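Local atomic coordinates of uncharacterized protein (Desulfovibrio desulfuricans subsp. desulfuricans str. G20, PDB entry 2Q30), a protein that is of unknown function but adopts the double-stranded beta-helix fold of the RmlC-like cupins, with two copies packed together in the crystal. Residues A[57-62]-A[66-71]. Numbering follows the deposited sequence.
Sequences LNIVVL and GEFVGD
Phe68 reaches from one wall of the cupin barrel to the other and sets its ring between Ile59 and Val61, a compact example of an aromatic side chain packing across two facing sheets. Ile59 CG2 comes to the rim of the ring, near its plane, 3.8 Å from Phe68 CE1. Val61 meets the far end of the ring at a slant, with CG2 3.9 Å from Phe68 CZ. The ring's far end also points at the backbone, with Phe68 CZ 3.8 Å from Ile59 O. With Ile59 CG1 beside the backbone N (chi1 -56°), CG2 is left anti to that N and is the branch that meets the ring; in Val61 it is CG2, anti to the carbonyl carbon, that does so. No hydrogen bond links the segments, and the CA atoms of Ile59 and Phe68 are 8.7 Å apart. Behind this first shell, backbone hydrogen bonds of Ile59 to Leu84 and of Val60 to Leu103 hold strand 56-63 between strands 82-87 and 100-107. Phe68 also touches Leu84, Ala78 of strand 75-78 and Ser8 of the second subunit, while Ile59 leans on Val94 of strand 92-96, across the barrel interior.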
loop_
_atom_site.group_PDB
_atom_site.type_symbol
_atom_site.label_atom_id
_atom_site.label_comp_id
_atom_site.label_asym_id
_atom_site.label_seq_id
_atom_site.Cartn_x
_atom_site.Cartn_y
_atom_site.Cartn_z
ATOM N N LEU A 57 2.308 9.640 -5.691
ATOM C CA LEU A 57 1.415 8.532 -5.379
ATOM C C LEU A 57 2.202 7.249 -5.340
ATOM O O LEU A 57 3.272 7.155 -5.943
ATOM C CB LEU A 57 0.254 8.366 -6.366
ATOM C CG LEU A 57 0.557 7.882 -7.800
ATOM C CD1 LEU A 57 -0.687 7.336 -8.452
ATOM C CD2 LEU A 57 1.137 8.990 -8.605
ATOM N N ASN A 58 1.662 6.257 -4.636
ATOM C CA ASN A 58 2.199 4.914 -4.750
ATOM C C ASN A 58 1.012 4.024 -5.111
ATOM O O ASN A 58 -0.108 4.272 -4.640
ATOM C CB ASN A 58 3.046 4.477 -3.545
ATOM C CG ASN A 58 2.233 4.097 -2.322
ATOM O OD1 ASN A 58 1.587 3.074 -2.289
ATOM N ND2 ASN A 58 2.367 4.873 -1.282
ATOM N N ILE A 59 1.241 3.048 -5.971
ATOM C CA ILE A 59 0.213 2.104 -6.387
ATOM C C ILE A 59 0.715 0.732 -5.972
ATOM O O ILE A 59 1.741 0.296 -6.480
ATOM C CB ILE A 59 -0.037 2.111 -7.893
ATOM C CG1 ILE A 59 -0.401 3.516 -8.374
ATOM C CG2 ILE A 59 -1.116 1.068 -8.240
ATOM C CD1 ILE A 59 -0.725 3.635 -9.862
ATOM N N VAL A 60 -0.025 0.055 -5.093
ATOM C CA VAL A 60 0.357 -1.261 -4.593
ATOM C C VAL A 60 -0.573 -2.318 -5.170
ATOM O O VAL A 60 -1.776 -2.188 -5.053
ATOM C CB VAL A 60 0.256 -1.302 -3.055
ATOM C CG1 VAL A 60 0.781 -2.669 -2.540
ATOM C CG2 VAL A 60 1.061 -0.148 -2.474
ATOM N N VAL A 61 -0.019 -3.366 -5.784
ATOM C CA VAL A 61 -0.839 -4.440 -6.346
ATOM C C VAL A 61 -1.141 -5.402 -5.191
ATOM O O VAL A 61 -0.247 -6.063 -4.688
ATOM C CB VAL A 61 -0.164 -5.199 -7.517
ATOM C CG1 VAL A 61 -1.116 -6.225 -8.084
ATOM C CG2 VAL A 61 0.293 -4.213 -8.612
ATOM N N LEU A 62 -2.405 -5.461 -4.804
ATOM C CA LEU A 62 -2.872 -6.314 -3.710
ATOM C C LEU A 62 -3.179 -7.716 -4.151
ATOM O O LEU A 62 -3.007 -8.649 -3.386
ATOM C CB LEU A 62 -4.161 -5.759 -3.134
ATOM C CG LEU A 62 -4.165 -4.317 -2.665
ATOM C CD1 LEU A 62 -5.595 -3.951 -2.281
ATOM C CD2 LEU A 62 -3.192 -4.138 -1.513
ATOM N N GLY A 66 -0.822 -7.343 -13.418
ATOM C CA GLY A 66 -1.083 -6.340 -14.415
ATOM C C GLY A 66 0.182 -5.637 -14.854
ATOM O O GLY A 66 1.289 -6.212 -14.816
ATOM N N GLU A 67 -0.015 -4.406 -15.306
ATOM C CA GLU A 67 1.051 -3.531 -15.773
ATOM C C GLU A 67 0.821 -2.122 -15.281
ATOM O O GLU A 67 -0.336 -1.661 -15.250
ATOM C CB GLU A 67 1.025 -3.470 -17.300
ATOM C CG GLU A 67 1.257 -4.777 -17.930
ATOM C CD GLU A 67 1.215 -4.739 -19.428
ATOM O OE1 GLU A 67 0.251 -4.186 -19.989
ATOM O OE2 GLU A 67 2.115 -5.318 -20.034
ATOM N N PHE A 68 1.904 -1.447 -14.889
ATOM C CA PHE A 68 1.862 -0.015 -14.613
ATOM C C PHE A 68 2.112 0.612 -15.957
ATOM O O PHE A 68 3.122 0.318 -16.596
ATOM C CB PHE A 68 2.955 0.419 -13.661
ATOM C CG PHE A 68 2.853 -0.209 -12.332
ATOM C CD1 PHE A 68 1.709 -0.006 -11.550
ATOM C CD2 PHE A 68 3.891 -0.970 -11.824
ATOM C CE1 PHE A 68 1.596 -0.582 -10.289
ATOM C CE2 PHE A 68 3.795 -1.522 -10.555
ATOM C CZ PHE A 68 2.648 -1.342 -9.799
ATOM N N VAL A 69 1.223 1.494 -16.384
ATOM C CA VAL A 69 1.321 2.113 -17.709
ATOM C C VAL A 69 1.756 3.583 -17.542
ATOM O O VAL A 69 1.432 4.232 -16.537
ATOM C CB VAL A 69 -0.016 1.978 -18.467
ATOM C CG1 VAL A 69 0.109 2.428 -19.929
ATOM C CG2 VAL A 69 -0.479 0.538 -18.417
ATOM N N GLY A 70 2.517 4.086 -18.514
ATOM C CA GLY A 70 2.989 5.466 -18.486
ATOM C C GLY A 70 2.898 6.139 -19.827
ATOM O O GLY A 70 2.116 5.731 -20.699
ATOM N N ASP A 71 3.709 7.184 -19.956
ATOM C CA ASP A 71 3.841 7.994 -21.154
ATOM C C ASP A 71 4.119 7.092 -22.376
ATOM O O ASP A 71 4.986 6.205 -22.325
ATOM C CB ASP A 71 4.983 9.021 -20.907
ATOM C CG ASP A 71 5.272 9.928 -22.090
ATOM O OD1 ASP A 71 4.337 10.317 -22.823
ATOM O OD2 ASP A 71 6.464 10.279 -22.242
#